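PDB 1JMX: amine Dehydrogenase from Pseudomonas putida, which probably catalyses the oxidative deamination of primary amines, using heme c to pass the electrons on. Local coordinates for residues 105-110 with 172-177; 125-130 with 142-147. One frame throughout, in Å; residues are numbered along the deposited sequence.

Interaction 1 of 2, residues 105-110 with 172-177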
loop_
_atom_site.group_PDB
_atom_site.type_symbol
_atom_site.label_atom_id
_atom_site.label_comp_id
_atom_site.label_asym_id
_atom_site.label_seq_id
_atom_site.Cartn_x
_atom_site.Cartn_y
_atom_site.Cartn_z
ATOM N N GLU B 105 2.385 -32.739 -23.830
ATOM C CA GLU B 105 1.333 -32.152 -23.007
ATOM C C GLU B 105 1.874 -30.969 -22.225
ATOM O O GLU B 105 3.075 -30.868 -21.978
ATOM C CB GLU B 105 0.772 -33.153 -21.999
ATOM C CG GLU B 105 0.449 -34.509 -22.545
ATOM C CD GLU B 105 -0.413 -35.315 -21.601
ATOM O OE1 GLU B 105 0.010 -35.586 -20.450
ATOM O OE2 GLU B 105 -1.532 -35.665 -22.023
ATOM N N VAL B 106 0.963 -30.081 -21.848
ATOM C CA VAL B 106 1.278 -28.906 -21.054
ATOM C C VAL B 106 0.294 -28.943 -19.884
ATOM O O VAL B 106 -0.895 -29.193 -20.071
ATOM C CB VAL B 106 1.108 -27.578 -21.858
ATOM C CG1 VAL B 106 1.349 -26.369 -20.953
ATOM C CG2 VAL B 106 2.083 -27.535 -23.033
ATOM N N TYR B 107 0.816 -28.768 -18.678
ATOM C CA TYR B 107 0.006 -28.778 -17.475
ATOM C C TYR B 107 -0.073 -27.356 -16.925
ATOM O O TYR B 107 0.843 -26.562 -17.093
ATOM C CB TYR B 107 0.624 -29.713 -16.434
ATOM C CG TYR B 107 1.125 -31.014 -17.015
ATOM C CD1 TYR B 107 2.486 -31.214 -17.254
ATOM C CD2 TYR B 107 0.233 -32.021 -17.386
ATOM C CE1 TYR B 107 2.943 -32.373 -17.855
ATOM C CE2 TYR B 107 0.680 -33.185 -17.983
ATOM C CZ TYR B 107 2.036 -33.354 -18.221
ATOM O OH TYR B 107 2.468 -34.493 -18.849
ATOM N N ALA B 108 -1.185 -27.038 -16.284
ATOM C CA ALA B 108 -1.367 -25.716 -15.715
ATOM C C ALA B 108 -2.382 -25.796 -14.598
ATOM O O ALA B 108 -3.435 -26.403 -14.771
ATOM C CB ALA B 108 -1.852 -24.753 -16.788
ATOM N N THR B 109 -2.044 -25.299 -13.412
ATOM C CA THR B 109 -3.060 -25.323 -12.373
ATOM C C THR B 109 -3.795 -23.990 -12.467
ATOM O O THR B 109 -3.185 -22.929 -12.647
ATOM C CB THR B 109 -2.555 -25.684 -10.936
ATOM O OG1 THR B 109 -2.656 -24.554 -10.074
ATOM C CG2 THR B 109 -1.172 -26.227 -10.948
ATOM N N VAL B 110 -5.118 -24.093 -12.504
ATOM C CA VAL B 110 -6.005 -22.957 -12.640
ATOM C C VAL B 110 -6.782 -22.657 -11.369
ATOM O O VAL B 110 -7.454 -23.533 -10.817
ATOM C CB VAL B 110 -7.024 -23.204 -13.789
ATOM C CG1 VAL B 110 -7.930 -22.011 -13.961
ATOM C CG2 VAL B 110 -6.302 -23.520 -15.095
ATOM N N ASP B 172 1.096 -37.648 -10.138
ATOM C CA ASP B 172 0.915 -38.544 -11.269
ATOM C C ASP B 172 -0.068 -37.818 -12.183
ATOM O O ASP B 172 -1.215 -37.606 -11.805
ATOM C CB ASP B 172 0.294 -39.855 -10.789
ATOM C CG ASP B 172 0.228 -40.911 -11.875
ATOM O OD1 ASP B 172 0.377 -42.104 -11.546
ATOM O OD2 ASP B 172 0.023 -40.574 -13.054
ATOM N N VAL B 173 0.372 -37.461 -13.388
ATOM C CA VAL B 173 -0.486 -36.743 -14.328
ATOM C C VAL B 173 -1.561 -37.585 -15.015
ATOM O O VAL B 173 -2.376 -37.047 -15.755
ATOM C CB VAL B 173 0.332 -35.935 -15.387
ATOM C CG1 VAL B 173 1.250 -34.956 -14.704
ATOM C CG2 VAL B 173 1.126 -36.847 -16.286
ATOM N N LYS B 174 -1.567 -38.894 -14.766
ATOM C CA LYS B 174 -2.568 -39.796 -15.355
ATOM C C LYS B 174 -3.726 -40.020 -14.387
ATOM O O LYS B 174 -4.894 -39.975 -14.782
ATOM C CB LYS B 174 -1.948 -41.151 -15.727
ATOM C CG LYS B 174 -1.239 -41.185 -17.074
ATOM C CD LYS B 174 -0.239 -40.036 -17.187
ATOM C CE LYS B 174 0.481 -39.991 -18.522
ATOM N NZ LYS B 174 1.269 -38.718 -18.650
ATOM N N THR B 175 -3.391 -40.234 -13.117
ATOM C CA THR B 175 -4.386 -40.478 -12.077
ATOM C C THR B 175 -4.690 -39.220 -11.262
ATOM O O THR B 175 -5.736 -39.120 -10.608
ATOM C CB THR B 175 -3.906 -41.563 -11.091
ATOM O OG1 THR B 175 -2.811 -41.055 -10.315
ATOM C CG2 THR B 175 -3.448 -42.827 -11.850
ATOM N N GLY B 176 -3.748 -38.281 -11.277
ATOM C CA GLY B 176 -3.916 -37.053 -10.529
ATOM C C GLY B 176 -3.638 -37.217 -9.048
ATOM O O GLY B 176 -3.809 -36.264 -8.280
ATOM N N LYS B 177 -3.252 -38.420 -8.627
ATOM C CA LYS B 177 -2.955 -38.629 -7.217
ATOM C C LYS B 177 -1.571 -38.074 -6.949
ATOM O O LYS B 177 -0.689 -38.136 -7.800
ATOM C CB LYS B 177 -3.015 -40.103 -6.815
ATOM C CG LYS B 177 -2.633 -40.299 -5.335
ATOM C CD LYS B 177 -2.366 -41.763 -4.946
ATOM C CE LYS B 177 -1.107 -41.898 -4.071
ATOM N NZ LYS B 177 0.144 -41.644 -4.860
#
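Val173 packs over the face of the Tyr107 ring in a small, mainly apolar contact between neighbouring blades of the beta-propeller, with a charged pair at its outer edge. Tyr107 lies on strand 105-115 of one blade, while Val173 and Lys174 sit in the turn between strands 168-171 and 178-182 of the next. The valine arrives with both methyls. CG1 stands 4.0 Å from the centroid of the Tyr107 ring and 21° off its normal, a CH-pi contact displaced toward the rim, where it comes within 3.8 Å of Tyr107 CE2. CG2 reaches further out along the ring, to 3.7 Å from Tyr107 OH. Tyr107 CG is anti to the carbonyl carbon (chi1 -42°), which places the ring beside its own backbone N and lets it cross the valine side chain at about a right angle. Beyond the hydroxyl, Lys174 bends at chi2 (51°) and then runs straight, bringing NZ to 3.8 Å from Glu105 OE1: a long salt bridge, and the weaker of this carboxylate's charged contacts, since OE2 is held by Arg142. The turn is braced internally. Asp172 OD2 accepts from Lys174 N at 2.9 Å, an Asx turn, and Gly176 N bonds back to Asp172 O. No hydrogen bond joins the two segments. Leu161 of strand 161-164 touches both Tyr107 and Val173, and Val129 of strand 126-131 lies against Tyr107 and Glu105, while Tyr107 makes its own backbone pairing with Ala98 of strand 89-99.

Interaction 2 of 2, residues 125-130 with 142-147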
loop_
_atom_site.group_PDB
_atom_site.type_symbol
_atom_site.label_atom_id
_atom_site.label_comp_id
_atom_site.label_asym_id
_atom_site.label_seq_id
_atom_site.Cartn_x
_atom_site.Cartn_y
_atom_site.Cartn_z
ATOM N N PRO B 125 -9.092 -24.961 -6.920
ATOM C CA PRO B 125 -8.185 -25.022 -8.072
ATOM C C PRO B 125 -8.240 -26.384 -8.787
ATOM O O PRO B 125 -8.791 -27.360 -8.269
ATOM C CB PRO B 125 -6.817 -24.784 -7.433
ATOM C CG PRO B 125 -7.142 -23.976 -6.202
ATOM C CD PRO B 125 -8.344 -24.701 -5.682
ATOM N N ARG B 126 -7.672 -26.437 -9.986
ATOM C CA ARG B 126 -7.643 -27.666 -10.779
ATOM C C ARG B 126 -6.485 -27.664 -11.758
ATOM O O ARG B 126 -6.078 -26.618 -12.232
ATOM C CB ARG B 126 -8.955 -27.847 -11.562
ATOM C CG ARG B 126 -9.232 -26.734 -12.554
ATOM C CD ARG B 126 -10.558 -26.899 -13.257
ATOM N NE ARG B 126 -10.874 -25.696 -14.022
ATOM C CZ ARG B 126 -11.804 -24.813 -13.678
ATOM N NH1 ARG B 126 -12.531 -24.992 -12.579
ATOM N NH2 ARG B 126 -11.977 -23.724 -14.411
ATOM N N LEU B 127 -5.919 -28.836 -12.010
ATOM C CA LEU B 127 -4.842 -28.962 -12.978
ATOM C C LEU B 127 -5.539 -29.308 -14.292
ATOM O O LEU B 127 -6.462 -30.114 -14.314
ATOM C CB LEU B 127 -3.887 -30.101 -12.597
ATOM C CG LEU B 127 -2.674 -30.284 -13.522
ATOM C CD1 LEU B 127 -1.551 -29.339 -13.097
ATOM C CD2 LEU B 127 -2.185 -31.718 -13.472
ATOM N N GLU B 128 -5.144 -28.642 -15.367
ATOM C CA GLU B 128 -5.705 -28.898 -16.683
ATOM C C GLU B 128 -4.561 -29.316 -17.592
ATOM O O GLU B 128 -3.508 -28.684 -17.608
ATOM C CB GLU B 128 -6.390 -27.653 -17.239
ATOM C CG GLU B 128 -7.614 -27.237 -16.456
ATOM C CD GLU B 128 -8.345 -26.072 -17.067
ATOM O OE1 GLU B 128 -7.760 -25.320 -17.867
ATOM O OE2 GLU B 128 -9.524 -25.912 -16.739
ATOM N N VAL B 129 -4.761 -30.416 -18.307
ATOM C CA VAL B 129 -3.760 -30.948 -19.212
ATOM C C VAL B 129 -4.176 -30.609 -20.629
ATOM O O VAL B 129 -5.335 -30.760 -20.995
ATOM C CB VAL B 129 -3.648 -32.479 -19.086
ATOM C CG1 VAL B 129 -2.469 -32.986 -19.887
ATOM C CG2 VAL B 129 -3.525 -32.890 -17.626
ATOM N N PHE B 130 -3.234 -30.126 -21.422
ATOM C CA PHE B 130 -3.511 -29.772 -22.801
ATOM C C PHE B 130 -2.542 -30.542 -23.670
ATOM O O PHE B 130 -1.405 -30.801 -23.277
ATOM C CB PHE B 130 -3.300 -28.274 -23.038
ATOM C CG PHE B 130 -4.120 -27.400 -22.144
ATOM C CD1 PHE B 130 -3.626 -26.982 -20.914
ATOM C CD2 PHE B 130 -5.396 -27.001 -22.520
ATOM C CE1 PHE B 130 -4.393 -26.185 -20.074
ATOM C CE2 PHE B 130 -6.168 -26.201 -21.683
ATOM C CZ PHE B 130 -5.664 -25.796 -20.461
ATOM N N ARG B 142 -7.819 -33.513 -19.873
ATOM C CA ARG B 142 -7.855 -34.185 -18.583
ATOM C C ARG B 142 -7.759 -33.097 -17.518
ATOM O O ARG B 142 -7.076 -32.106 -17.723
ATOM C CB ARG B 142 -6.634 -35.097 -18.475
ATOM C CG ARG B 142 -6.834 -36.385 -17.713
ATOM C CD ARG B 142 -5.517 -37.163 -17.655
ATOM N NE ARG B 142 -4.873 -37.177 -18.955
ATOM C CZ ARG B 142 -3.611 -36.832 -19.180
ATOM N NH1 ARG B 142 -2.818 -36.450 -18.194
ATOM N NH2 ARG B 142 -3.160 -36.806 -20.415
ATOM N N THR B 143 -8.498 -33.240 -16.425
ATOM C CA THR B 143 -8.433 -32.269 -15.336
ATOM C C THR B 143 -8.596 -32.947 -13.988
ATOM O O THR B 143 -9.367 -33.891 -13.845
ATOM C CB THR B 143 -9.396 -31.015 -15.508
ATOM O OG1 THR B 143 -10.187 -30.810 -14.331
ATOM C CG2 THR B 143 -10.276 -31.129 -16.709
ATOM N N PHE B 144 -7.810 -32.496 -13.021
ATOM C CA PHE B 144 -7.826 -33.070 -11.689
ATOM C C PHE B 144 -7.916 -31.966 -10.658
ATOM O O PHE B 144 -7.660 -30.807 -10.965
ATOM C CB PHE B 144 -6.519 -33.821 -11.420
ATOM C CG PHE B 144 -6.129 -34.783 -12.490
ATOM C CD1 PHE B 144 -5.209 -34.416 -13.465
ATOM C CD2 PHE B 144 -6.645 -36.072 -12.505
ATOM C CE1 PHE B 144 -4.804 -35.328 -14.444
ATOM C CE2 PHE B 144 -6.250 -36.989 -13.475
ATOM C CZ PHE B 144 -5.326 -36.615 -14.446
ATOM N N PRO B 145 -8.310 -32.312 -9.421
ATOM C CA PRO B 145 -8.414 -31.323 -8.343
ATOM C C PRO B 145 -7.022 -30.995 -7.801
ATOM O O PRO B 145 -6.144 -31.858 -7.747
ATOM C CB PRO B 145 -9.272 -32.040 -7.300
ATOM C CG PRO B 145 -8.922 -33.476 -7.508
ATOM C CD PRO B 145 -8.889 -33.603 -9.007
ATOM N N MET B 146 -6.817 -29.737 -7.436
ATOM C CA MET B 146 -5.535 -29.291 -6.908
ATOM C C MET B 146 -5.701 -28.536 -5.597
ATOM O O MET B 146 -6.763 -27.971 -5.323
ATOM C CB MET B 146 -4.837 -28.358 -7.910
ATOM C CG MET B 146 -4.322 -29.027 -9.163
ATOM S SD MET B 146 -3.014 -30.186 -8.783
ATOM C CE MET B 146 -1.612 -29.065 -8.547
ATOM N N PRO B 147 -4.685 -28.597 -4.727
ATOM C CA PRO B 147 -4.803 -27.864 -3.466
ATOM C C PRO B 147 -4.574 -26.369 -3.740
ATOM O O PRO B 147 -4.133 -25.992 -4.826
ATOM C CB PRO B 147 -3.695 -28.480 -2.602
ATOM C CG PRO B 147 -2.689 -28.980 -3.595
ATOM C CD PRO B 147 -3.551 -29.541 -4.698
#
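Arg142 O accepts a hydrogen bond from Val129 N at 2.9 Å. The arginine side chain bends at chi3 (-45°), so its guanidinium turns back with one face over Val129; CG1 of the valine lies 3.9 Å from Arg142 NH2. The same NH2 forms a salt bridge with Glu105. Next, Thr143 pairs with Glu128 in a non-hydrogen-bonded position, and its CA makes a bent CA-H...O contact with Leu127 O, 3.1 Å away. Phe144 and Leu127 are the hydrogen-bonded pair, each accepting from the other's N, and their side chains run side by side on the same face, with Leu127 CD2 4.1 Å from Phe144 CD1. Pro145, which has no N-H to give, pairs with Arg126 in a non-hydrogen-bonded position, the side chains diverging. That arginine extends on the Thr143 side, where its NE binds Glu128 OE2 at 3.0 Å, the oxygen approached from above its carboxylate plane, while NH1 pairs with Glu89. A leucine at Arg126 would probably leave the carboxylates of Glu128 and Glu89 without this shared positive mate. Met146 gives its N to Pro125 O and lays CG against Leu127 CB at 3.6 Å, while the carbonyl of Pro147 borders the Pro125 ring. With segments 126-130 and 142-145 antiparallel at 165°, strands 126-131 and 142-145 form the outer hairpin of a four-stranded propeller blade.

How the interactions relate
Both contacts are partly buried and lie about 6 Å apart, centre to centre, yet they do different jobs. Interaction 2 is pairing within one blade: backbone hydrogen bonds, 527 Å² buried. Interaction 1 joins that blade to the next, buries 120 Å² and relies on side chains alone, a small apolar patch beside a long salt bridge to the exposed Lys174. They share a sheet, since strands 105-115 and 126-131 are neighbours, with Val110 N probably bonded to Arg126 O. A side-chain link between them is the salt bridge from Arg142 NH2 to Glu105 OE2, 2.6 Å, tying the outermost strand to the blade-to-blade seam. Along the chain, interaction 2 is nested inside the loop that interaction 1 closes.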